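Local coordinates for amine Dehydrogenase (Pseudomonas putida, PDB 1JMX), which carries two c-type hemes and probably transfers electrons from amine oxidation as the heme-binding subunit of an amine dehydrogenase, at residues A42-Q45 with V46-L50; T203-Q206 with G207-K211; G216-A219 with D220-F224; E427-D430 with V431-G435. One frame throughout, in Å; residues are numbered along the deposited sequence.

Contact 1 (A42-Q45 with V46-L50); sequences ARMQ and VMHGL. With HEC (heme c), chain F.
Gln45 and Leu50 meet where helix 34-48 runs out, with CG of Gln45 lying 3.6 Å from Leu50 O. One water joins Gln45 NE2 to that same carbonyl, and a second joins it to Gln45 O; the amide oxygen OE1 is held by Arg57. A glutamine suits the spot because it can donate to the water while accepting from the arginine. The preceding residue, Met44, reaches out from the helix to the heme: CG lies anti to the carbonyl carbon (chi1 -61°) and the chain bends at chi2, which carries SD to 2.5 Å from the heme iron, whose other axial ligand is His16. CB of Met44 packs on Leu50 CD1 at 3.8 Å, and its sulfur also lies at the edge of the His48 ring, near the ring plane. Arg43 spreads its guanidinium along a propionate: NH1 donates almost straight to heme O1D (2.9 Å), NH2 to O2D (3.1 Å). His48 NE2 reaches O1D as well, at 2.8 Å, while its ring lies over a pyrrole rim of the heme. An alanine in place of His48 would probably deprive O1D of one of its donors and uncover the flank of the Met44 sulfur. Because Arg43 NH2 also binds a propionate of the second heme, this one helix turn couples iron ligation to charge neutralisation, and the clustered donors probably stabilise the propionates as anions.

Contact 2 (T203-Q206 with G207-K211); sequences TPDQ and GDTFK
Thr209 closes the turn on Gln206 with two bonds to one oxygen: its OG1 donates to Gln206 O at 2.7 Å and its backbone N at 3.3 Å, both arriving on the same face of the carbonyl plane. The hydroxyl gets there because OG1 sits between the backbone N and the carbonyl carbon (chi1 71°). A valine at Thr209 would probably lose the shorter of these bonds, leaving the type II' turn held by the longer amide bond. Gly207 fits the second position of that turn, where a CB would clash with Gln206 O. Firm pairing resumes at the other end, where Thr203 and Lys211 form an antiparallel hydrogen-bonded pair, Lys211 N to Thr203 O at 2.8 Å, and Thr203 OG1 rests against Lys211 CB at 3.2 Å. Between these anchors the ladder is slack: Asp205 N makes a weak bond to Thr209 O, and Asp205 OD2 stays 5.5 Å from Lys211 NZ, in keeping with exposed side chains. The hairpin joins strands 194-204 and 209-218 of the barrel. On its far flank, strand 223-233 pairs with Asp208 and Phe210, the Phe210 ring packs on Pro181 and Leu232, and Asp208 makes a salt bridge to Lys62 of helix 54-67.

Contact 3 (G216-A219 with D220-F224); sequences GAYA and DGTPF
The beta hairpin between strands 209-218 and 223-233 turns here through a type I turn, Tyr218 to Gly221, with a G1 beta bulge at Gly221. Tyr218 supplies both bonds that define it: its O accepts from Gly221 N at 3.1 Å, and its N donates to Thr222 O at 2.8 Å, nearly straight at 172°. Gly221 fits the bulge because its positive phi would jam a CB against the carbonyl before it. Asp220 OD2 accepts from Thr222 N in an Asx turn, which suits a short acidic side chain, although crowding against Thr222 makes the exact place of that oxygen less sure. Beyond the turn, Ala217 faces Pro223 as a non-hydrogen-bonded pair, a place where proline's missing N-H costs this pairing nothing. Tyr218 and Thr222 point the same way from the two arms, and the tyrosine ring turns its edge to Thr222 O, 3.6 Å from CD2. Further out its CE2 meets Phe224 CD1 at 3.6 Å, the two ring planes lying 84° apart. The phenylalanine is sent across to the tyrosine by a first torsion that places CG opposite the backbone N (chi1 -163°). Strand 194-204 flanks the first arm through backbone bonds of Ala217 and Ala219 to Arg197 and Asp195; both aromatic rings pack on Val196, Tyr218 also on Met190 and Phe224 on Phe186 of strand 182-190, while Lys193 makes a cation-pi contact with Tyr218.

Contact 4 (E427-D430 with V431-G435); sequences EDED and VKFAG
Val431 N lies against Glu429 C at 3.4 Å, at the start of the short helix 430-433. Glu429 itself occupies the N-cap position and, with its positive phi, also ends the preceding helix in a Schellman motif, so one residue serves two helix ends. The valine turns its branched side chain from this turn onto Val418, Pro420 and Leu464, an apolar setting that suits it. Lys432 donates its backbone N to Glu429 O at 3.2 Å, from well above the carbonyl plane. Its extended chain brings NZ to 4.5 Å from Glu429 OE2, opposite charges near each other but beyond a salt bridge, and its CD lies over one face of the next residue's ring. Phe433 swings that ring back toward Glu429, with CG anti to the carbonyl carbon (chi1 -60°), until CD1 stands 3.1 Å from Glu429 O and CE1 3.8 Å from OE1; the carboxylate and ring planes are 69° apart. Ala434 N closes the turn on Asp430 O at 2.8 Å, nearly in line with the C=O, and its methyl, small enough to stay beside that oxygen, packs on Leu464. Gly435 then leaves helical angles with a positive phi that a CB would not tolerate. Asp430 is buried, but its carboxylate is satisfied by a salt bridge to Arg454 and by Asn463 N; a negative charge at the start of a helix would probably also be favoured by the amide dipoles there.

From the N terminus, contact 1 comes first, at the C-terminal end of helix 34-48 in the heme-binding region. Contacts 2 and 3 follow in the eight-stranded barrel: contact 2 closes the hairpin between strands 194-204 and 209-218, and contact 3 closes the next one, between strands 209-218 and 223-233. They cap opposite ends of the shared strand 209-218, their nearest atoms about 14 Å apart. Contact 4 lies far along the chain, joining helices 423-427 and 430-433 within the last sheet domain, its centre about 50 Å from that of contact 2. All four are local closures in series; none nests in or crosses another.

Contact 1 (A42-Q45 with V46-L50)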
loop_
_atom_site.group_PDB
_atom_site.type_symbol
_atom_site.label_atom_id
_atom_site.label_comp_id
_atom_site.label_asym_id
_atom_site.label_seq_id
_atom_site.Cartn_x
_atom_site.Cartn_y
_atom_site.Cartn_z
ATOM N N ALA A 42 -7.211 2.798 -17.782
ATOM C CA ALA A 42 -7.945 3.261 -16.614
ATOM C C ALA A 42 -7.252 4.499 -16.039
ATOM O O ALA A 42 -7.913 5.386 -15.510
ATOM C CB ALA A 42 -8.019 2.173 -15.572
ATOM N N ARG A 43 -5.924 4.551 -16.131
ATOM C CA ARG A 43 -5.181 5.709 -15.636
ATOM C C ARG A 43 -5.499 6.910 -16.507
ATOM O O ARG A 43 -5.566 8.027 -16.020
ATOM C CB ARG A 43 -3.667 5.466 -15.639
ATOM C CG ARG A 43 -3.186 4.486 -14.580
ATOM C CD ARG A 43 -1.737 4.718 -14.170
ATOM N NE ARG A 43 -0.783 4.593 -15.270
ATOM C CZ ARG A 43 -0.342 5.617 -15.991
ATOM N NH1 ARG A 43 -0.777 6.842 -15.739
ATOM N NH2 ARG A 43 0.573 5.425 -16.923
ATOM N N MET A 44 -5.695 6.666 -17.798
ATOM C CA MET A 44 -6.018 7.729 -18.732
ATOM C C MET A 44 -7.348 8.381 -18.369
ATOM O O MET A 44 -7.508 9.595 -18.507
ATOM C CB MET A 44 -6.074 7.193 -20.159
ATOM C CG MET A 44 -4.781 6.615 -20.651
ATOM S SD MET A 44 -3.416 7.770 -20.506
ATOM C CE MET A 44 -2.317 6.899 -19.298
ATOM N N GLN A 45 -8.286 7.573 -17.876
ATOM C CA GLN A 45 -9.608 8.059 -17.494
ATOM C C GLN A 45 -9.595 8.815 -16.183
ATOM O O GLN A 45 -10.150 9.900 -16.075
ATOM C CB GLN A 45 -10.577 6.899 -17.359
ATOM C CG GLN A 45 -10.779 6.092 -18.611
ATOM C CD GLN A 45 -11.442 4.788 -18.300
ATOM O OE1 GLN A 45 -10.780 3.762 -18.184
ATOM N NE2 GLN A 45 -12.751 4.824 -18.097
ATOM N N VAL A 46 -8.963 8.220 -15.186
ATOM C CA VAL A 46 -8.876 8.793 -13.851
ATOM C C VAL A 46 -7.973 10.029 -13.764
ATOM O O VAL A 46 -8.360 11.049 -13.200
ATOM C CB VAL A 46 -8.424 7.689 -12.837
ATOM C CG1 VAL A 46 -7.889 8.287 -11.561
ATOM C CG2 VAL A 46 -9.587 6.762 -12.534
ATOM N N MET A 47 -6.797 9.944 -14.378
ATOM C CA MET A 47 -5.820 11.025 -14.343
ATOM C C MET A 47 -5.924 12.066 -15.438
ATOM O O MET A 47 -5.798 13.254 -15.168
ATOM C CB MET A 47 -4.403 10.451 -14.372
ATOM C CG MET A 47 -4.073 9.548 -13.202
ATOM S SD MET A 47 -2.405 8.867 -13.260
ATOM C CE MET A 47 -2.466 7.823 -11.778
ATOM N N HIS A 48 -6.170 11.622 -16.667
ATOM C CA HIS A 48 -6.214 12.534 -17.806
ATOM C C HIS A 48 -7.556 12.839 -18.470
ATOM O O HIS A 48 -7.580 13.419 -19.554
ATOM C CB HIS A 48 -5.193 12.079 -18.847
ATOM C CG HIS A 48 -3.838 11.830 -18.273
ATOM N ND1 HIS A 48 -3.168 12.773 -17.524
ATOM C CD2 HIS A 48 -3.048 10.734 -18.293
ATOM C CE1 HIS A 48 -2.025 12.265 -17.105
ATOM N NE2 HIS A 48 -1.928 11.029 -17.560
ATOM N N GLY A 49 -8.655 12.429 -17.837
ATOM C CA GLY A 49 -9.977 12.708 -18.371
ATOM C C GLY A 49 -10.484 11.998 -19.618
ATOM O O GLY A 49 -11.484 12.428 -20.186
ATOM N N LEU A 50 -9.829 10.918 -20.037
ATOM C CA LEU A 50 -10.260 10.160 -21.213
ATOM C C LEU A 50 -11.708 9.685 -21.042
ATOM O O LEU A 50 -12.084 9.177 -19.989
ATOM C CB LEU A 50 -9.362 8.931 -21.409
ATOM C CG LEU A 50 -9.181 8.241 -22.772
ATOM C CD1 LEU A 50 -9.079 6.756 -22.525
ATOM C CD2 LEU A 50 -10.302 8.524 -23.744
HETATM FE FE HEC F . -2.302 8.154 -22.659
HETATM C CHA HEC F . 0.680 8.056 -21.089
HETATM C CHB HEC F . -2.033 4.864 -23.396
HETATM C CHC HEC F . -5.312 8.266 -24.268
HETATM C CHD HEC F . -2.576 11.495 -21.926
HETATM N NA HEC F . -0.966 6.763 -22.316
HETATM C C1A HEC F . 0.225 6.880 -21.647
HETATM C C2A HEC F . 0.938 5.610 -21.610
HETATM C C3A HEC F . 0.168 4.722 -22.259
HETATM C C4A HEC F . -1.012 5.434 -22.696
HETATM C CMA HEC F . 0.486 3.257 -22.486
HETATM C CAA HEC F . 2.280 5.364 -20.960
HETATM C CBA HEC F . 2.064 4.797 -19.575
HETATM C CGA HEC F . 3.357 4.519 -18.834
HETATM O O1A HEC F . 4.446 4.765 -19.380
HETATM O O2A HEC F . 3.279 4.047 -17.684
HETATM N NB HEC F . -3.428 6.859 -23.613
HETATM C C1B HEC F . -3.169 5.504 -23.835
HETATM C C2B HEC F . -4.189 4.845 -24.580
HETATM C C3B HEC F . -5.117 5.814 -24.841
HETATM C C4B HEC F . -4.650 7.052 -24.233
HETATM C CMB HEC F . -4.205 3.360 -24.998
HETATM C CAB HEC F . -6.378 5.560 -25.643
HETATM C CBB HEC F . -7.611 4.997 -24.929
HETATM N NC HEC F . -3.651 9.574 -23.014
HETATM C C1C HEC F . -4.852 9.444 -23.701
HETATM C C2C HEC F . -5.572 10.691 -23.761
HETATM C C3C HEC F . -4.817 11.595 -23.129
HETATM C C4C HEC F . -3.618 10.902 -22.647
HETATM C CMC HEC F . -6.924 10.907 -24.440
HETATM C CAC HEC F . -5.075 13.093 -23.172
HETATM C CBC HEC F . -6.013 13.776 -22.197
HETATM N ND HEC F . -1.189 9.501 -21.704
HETATM C C1D HEC F . -1.435 10.838 -21.481
HETATM C C2D HEC F . -0.348 11.474 -20.726
HETATM C C3D HEC F . 0.553 10.474 -20.505
HETATM C C4D HEC F . 0.024 9.286 -21.109
HETATM C CMD HEC F . -0.260 12.942 -20.289
HETATM C CAD HEC F . 1.887 10.538 -19.764
HETATM C CBD HEC F . 1.817 10.381 -18.253
HETATM C CGD HEC F . 1.184 9.082 -17.817
HETATM O O1D HEC F . 0.050 9.101 -17.334
HETATM O O2D HEC F . 1.816 8.024 -17.951
HETATM O O HOH W 1 -14.285 7.345 -19.143
HETATM O O HOH W 2 -12.562 10.057 -17.429
#

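Contact 2 (T203-Q206 with G207-K211)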
loop_
_atom_site.group_PDB
_atom_site.type_symbol
_atom_site.label_atom_id
_atom_site.label_comp_id
_atom_site.label_asym_id
_atom_site.label_seq_id
_atom_site.Cartn_x
_atom_site.Cartn_y
_atom_site.Cartn_z
ATOM N N THR A 203 -16.578 -24.487 -25.441
ATOM C CA THR A 203 -17.156 -24.487 -26.783
ATOM C C THR A 203 -16.936 -23.094 -27.353
ATOM O O THR A 203 -16.955 -22.113 -26.622
ATOM C CB THR A 203 -18.685 -24.825 -26.785
ATOM O OG1 THR A 203 -19.418 -23.767 -26.164
ATOM C CG2 THR A 203 -18.967 -26.125 -26.033
ATOM N N PRO A 204 -16.745 -22.986 -28.674
ATOM C CA PRO A 204 -16.518 -21.683 -29.310
ATOM C C PRO A 204 -17.694 -20.709 -29.279
ATOM O O PRO A 204 -18.845 -21.072 -29.007
ATOM C CB PRO A 204 -16.158 -22.067 -30.745
ATOM C CG PRO A 204 -17.029 -23.270 -30.979
ATOM C CD PRO A 204 -16.817 -24.056 -29.687
ATOM N N ASP A 205 -17.361 -19.455 -29.538
ATOM C CA ASP A 205 -18.316 -18.359 -29.588
ATOM C C ASP A 205 -17.659 -17.336 -30.529
ATOM O O ASP A 205 -16.716 -17.672 -31.259
ATOM C CB ASP A 205 -18.517 -17.771 -28.183
ATOM C CG ASP A 205 -19.851 -17.057 -28.025
ATOM O OD1 ASP A 205 -20.034 -16.367 -27.001
ATOM O OD2 ASP A 205 -20.728 -17.187 -28.912
ATOM N N GLN A 206 -18.141 -16.100 -30.513
ATOM C CA GLN A 206 -17.587 -15.053 -31.368
ATOM C C GLN A 206 -16.090 -14.779 -31.155
ATOM O O GLN A 206 -15.670 -14.428 -30.051
ATOM C CB GLN A 206 -18.373 -13.752 -31.148
ATOM C CG GLN A 206 -18.528 -13.370 -29.655
ATOM C CD GLN A 206 -18.117 -11.923 -29.333
ATOM O OE1 GLN A 206 -18.978 -11.052 -29.126
ATOM N NE2 GLN A 206 -16.798 -11.672 -29.254
ATOM N N GLY A 207 -15.293 -14.947 -32.211
ATOM C CA GLY A 207 -13.862 -14.665 -32.144
ATOM C C GLY A 207 -12.980 -15.476 -31.204
ATOM O O GLY A 207 -12.800 -16.678 -31.396
ATOM N N ASP A 208 -12.347 -14.798 -30.247
ATOM C CA ASP A 208 -11.479 -15.466 -29.265
ATOM C C ASP A 208 -12.169 -15.676 -27.922
ATOM O O ASP A 208 -11.512 -15.845 -26.896
ATOM C CB ASP A 208 -10.171 -14.692 -29.065
ATOM C CG ASP A 208 -9.233 -14.803 -30.255
ATOM O OD1 ASP A 208 -8.248 -14.033 -30.310
ATOM O OD2 ASP A 208 -9.473 -15.665 -31.131
ATOM N N THR A 209 -13.497 -15.638 -27.935
ATOM C CA THR A 209 -14.291 -15.851 -26.733
ATOM C C THR A 209 -14.880 -17.268 -26.793
ATOM O O THR A 209 -14.933 -17.886 -27.863
ATOM C CB THR A 209 -15.419 -14.802 -26.600
ATOM O OG1 THR A 209 -16.425 -15.051 -27.580
ATOM C CG2 THR A 209 -14.878 -13.404 -26.814
ATOM N N PHE A 210 -15.305 -17.787 -25.644
ATOM C CA PHE A 210 -15.857 -19.135 -25.567
ATOM C C PHE A 210 -16.957 -19.202 -24.530
ATOM O O PHE A 210 -17.108 -18.300 -23.697
ATOM C CB PHE A 210 -14.787 -20.146 -25.116
ATOM C CG PHE A 210 -13.518 -20.122 -25.920
ATOM C CD1 PHE A 210 -13.371 -20.942 -27.038
ATOM C CD2 PHE A 210 -12.452 -19.306 -25.542
ATOM C CE1 PHE A 210 -12.187 -20.949 -27.763
ATOM C CE2 PHE A 210 -11.259 -19.306 -26.263
ATOM C CZ PHE A 210 -11.126 -20.127 -27.372
ATOM N N LYS A 211 -17.732 -20.282 -24.611
ATOM C CA LYS A 211 -18.787 -20.588 -23.650
ATOM C C LYS A 211 -18.088 -21.628 -22.778
ATOM O O LYS A 211 -17.310 -22.442 -23.283
ATOM C CB LYS A 211 -20.008 -21.218 -24.328
ATOM C CG LYS A 211 -20.843 -20.263 -25.178
ATOM C CD LYS A 211 -22.163 -20.935 -25.553
ATOM C CE LYS A 211 -23.061 -20.044 -26.414
ATOM N NZ LYS A 211 -24.370 -20.718 -26.727
#

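Contact 3 (G216-A219 with D220-F224)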
loop_
_atom_site.group_PDB
_atom_site.type_symbol
_atom_site.label_atom_id
_atom_site.label_comp_id
_atom_site.label_asym_id
_atom_site.label_seq_id
_atom_site.Cartn_x
_atom_site.Cartn_y
_atom_site.Cartn_z
ATOM N N GLY A 216 -18.349 -30.617 -11.727
ATOM C CA GLY A 216 -17.538 -31.372 -10.793
ATOM C C GLY A 216 -18.007 -31.250 -9.360
ATOM O O GLY A 216 -19.172 -30.958 -9.094
ATOM N N ALA A 217 -17.093 -31.486 -8.429
ATOM C CA ALA A 217 -17.412 -31.399 -7.012
ATOM C C ALA A 217 -16.136 -31.397 -6.207
ATOM O O ALA A 217 -15.060 -31.687 -6.729
ATOM C CB ALA A 217 -18.281 -32.581 -6.593
ATOM N N TYR A 218 -16.261 -31.026 -4.936
ATOM C CA TYR A 218 -15.132 -31.021 -4.019
ATOM C C TYR A 218 -15.060 -32.410 -3.413
ATOM O O TYR A 218 -15.997 -33.202 -3.552
ATOM C CB TYR A 218 -15.334 -29.988 -2.918
ATOM C CG TYR A 218 -15.120 -28.560 -3.362
ATOM C CD1 TYR A 218 -13.882 -27.941 -3.195
ATOM C CD2 TYR A 218 -16.163 -27.813 -3.904
ATOM C CE1 TYR A 218 -13.686 -26.614 -3.551
ATOM C CE2 TYR A 218 -15.983 -26.483 -4.259
ATOM C CZ TYR A 218 -14.741 -25.890 -4.081
ATOM O OH TYR A 218 -14.553 -24.570 -4.436
ATOM N N ALA A 219 -13.948 -32.707 -2.748
ATOM C CA ALA A 219 -13.762 -34.007 -2.125
ATOM C C ALA A 219 -14.794 -34.263 -1.025
ATOM O O ALA A 219 -15.118 -35.420 -0.738
ATOM C CB ALA A 219 -12.356 -34.126 -1.570
ATOM N N ASP A 220 -15.342 -33.190 -0.450
ATOM C CA ASP A 220 -16.334 -33.317 0.620
ATOM C C ASP A 220 -17.786 -33.472 0.139
ATOM O O ASP A 220 -18.721 -33.484 0.951
ATOM C CB ASP A 220 -16.227 -32.133 1.589
ATOM C CG ASP A 220 -16.696 -30.831 0.980
ATOM O OD1 ASP A 220 -16.830 -29.835 1.726
ATOM O OD2 ASP A 220 -16.932 -30.800 -0.243
ATOM N N GLY A 221 -17.982 -33.539 -1.174
ATOM C CA GLY A 221 -19.325 -33.707 -1.709
ATOM C C GLY A 221 -20.071 -32.454 -2.138
ATOM O O GLY A 221 -21.157 -32.562 -2.722
ATOM N N THR A 222 -19.546 -31.274 -1.803
ATOM C CA THR A 222 -20.191 -30.025 -2.202
ATOM C C THR A 222 -19.964 -29.886 -3.723
ATOM O O THR A 222 -18.862 -30.113 -4.225
ATOM C CB THR A 222 -19.638 -28.802 -1.390
ATOM O OG1 THR A 222 -20.278 -27.586 -1.805
ATOM C CG2 THR A 222 -18.197 -28.637 -1.610
ATOM N N PRO A 223 -21.033 -29.589 -4.484
ATOM C CA PRO A 223 -20.965 -29.441 -5.938
ATOM C C PRO A 223 -20.102 -28.300 -6.467
ATOM O O PRO A 223 -19.917 -27.276 -5.808
ATOM C CB PRO A 223 -22.433 -29.224 -6.322
ATOM C CG PRO A 223 -23.183 -29.907 -5.234
ATOM C CD PRO A 223 -22.423 -29.458 -4.024
ATOM N N PHE A 224 -19.602 -28.489 -7.683
ATOM C CA PHE A 224 -18.805 -27.477 -8.355
ATOM C C PHE A 224 -19.266 -27.432 -9.814
ATOM O O PHE A 224 -18.549 -27.826 -10.737
ATOM C CB PHE A 224 -17.305 -27.777 -8.250
ATOM C CG PHE A 224 -16.432 -26.592 -8.566
ATOM C CD1 PHE A 224 -16.382 -25.506 -7.701
ATOM C CD2 PHE A 224 -15.689 -26.549 -9.737
ATOM C CE1 PHE A 224 -15.602 -24.382 -7.996
ATOM C CE2 PHE A 224 -14.901 -25.430 -10.049
ATOM C CZ PHE A 224 -14.860 -24.341 -9.171
#

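Contact 4 (E427-D430 with V431-G435)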
loop_
_atom_site.group_PDB
_atom_site.type_symbol
_atom_site.label_atom_id
_atom_site.label_comp_id
_atom_site.label_asym_id
_atom_site.label_seq_id
_atom_site.Cartn_x
_atom_site.Cartn_y
_atom_site.Cartn_z
ATOM N N GLU A 427 -2.073 -7.518 25.779
ATOM C CA GLU A 427 -2.481 -6.273 26.431
ATOM C C GLU A 427 -3.653 -5.568 25.719
ATOM O O GLU A 427 -4.564 -5.059 26.374
ATOM C CB GLU A 427 -1.258 -5.346 26.521
ATOM C CG GLU A 427 -1.288 -4.289 27.639
ATOM C CD GLU A 427 -1.655 -2.881 27.146
ATOM O OE1 GLU A 427 -1.149 -2.459 26.068
ATOM O OE2 GLU A 427 -2.443 -2.191 27.853
ATOM N N ASP A 428 -3.641 -5.565 24.386
ATOM C CA ASP A 428 -4.702 -4.919 23.601
ATOM C C ASP A 428 -5.929 -5.801 23.350
ATOM O O ASP A 428 -6.892 -5.371 22.714
ATOM C CB ASP A 428 -4.163 -4.445 22.249
ATOM C CG ASP A 428 -3.115 -3.351 22.374
ATOM O OD1 ASP A 428 -3.111 -2.596 23.380
ATOM O OD2 ASP A 428 -2.296 -3.238 21.438
ATOM N N GLU A 429 -5.883 -7.043 23.816
ATOM C CA GLU A 429 -7.000 -7.966 23.633
ATOM C C GLU A 429 -7.332 -8.201 22.157
ATOM O O GLU A 429 -8.500 -8.191 21.766
ATOM C CB GLU A 429 -8.238 -7.442 24.359
ATOM C CG GLU A 429 -8.023 -7.160 25.840
ATOM C CD GLU A 429 -9.327 -6.917 26.562
ATOM O OE1 GLU A 429 -9.991 -5.892 26.287
ATOM O OE2 GLU A 429 -9.702 -7.764 27.400
ATOM N N ASP A 430 -6.295 -8.432 21.354
ATOM C CA ASP A 430 -6.441 -8.675 19.921
ATOM C C ASP A 430 -7.284 -9.893 19.564
ATOM O O ASP A 430 -8.078 -9.849 18.629
ATOM C CB ASP A 430 -5.065 -8.821 19.268
ATOM C CG ASP A 430 -4.350 -7.494 19.091
ATOM O OD1 ASP A 430 -4.895 -6.439 19.465
ATOM O OD2 ASP A 430 -3.231 -7.515 18.556
ATOM N N VAL A 431 -7.086 -10.988 20.293
ATOM C CA VAL A 431 -7.815 -12.231 20.053
ATOM C C VAL A 431 -9.323 -12.069 20.238
ATOM O O VAL A 431 -10.108 -12.836 19.691
ATOM C CB VAL A 431 -7.269 -13.355 20.964
ATOM C CG1 VAL A 431 -8.247 -14.520 21.060
ATOM C CG2 VAL A 431 -5.959 -13.841 20.424
ATOM N N LYS A 432 -9.724 -11.041 20.972
ATOM C CA LYS A 432 -11.133 -10.786 21.232
ATOM C C LYS A 432 -11.804 -9.898 20.189
ATOM O O LYS A 432 -12.995 -10.045 19.903
ATOM C CB LYS A 432 -11.280 -10.152 22.614
ATOM C CG LYS A 432 -12.696 -9.772 22.998
ATOM C CD LYS A 432 -12.718 -9.269 24.427
ATOM C CE LYS A 432 -14.083 -8.725 24.809
ATOM N NZ LYS A 432 -14.056 -8.178 26.205
ATOM N N PHE A 433 -11.032 -8.983 19.613
ATOM C CA PHE A 433 -11.566 -8.048 18.637
ATOM C C PHE A 433 -11.208 -8.309 17.179
ATOM O O PHE A 433 -11.991 -7.993 16.292
ATOM C CB PHE A 433 -11.143 -6.628 19.013
ATOM C CG PHE A 433 -11.628 -6.177 20.366
ATOM C CD1 PHE A 433 -10.737 -6.034 21.425
ATOM C CD2 PHE A 433 -12.959 -5.855 20.570
ATOM C CE1 PHE A 433 -11.170 -5.572 22.674
ATOM C CE2 PHE A 433 -13.406 -5.392 21.812
ATOM C CZ PHE A 433 -12.509 -5.249 22.866
ATOM N N ALA A 434 -10.049 -8.913 16.935
ATOM C CA ALA A 434 -9.566 -9.163 15.576
ATOM C C ALA A 434 -10.494 -9.949 14.660
ATOM O O ALA A 434 -10.484 -9.753 13.444
ATOM C CB ALA A 434 -8.184 -9.806 15.610
ATOM N N GLY A 435 -11.287 -10.838 15.239
ATOM C CA GLY A 435 -12.206 -11.625 14.440
ATOM C C GLY A 435 -12.419 -12.996 15.044
ATOM O O GLY A 435 -12.116 -13.207 16.225
#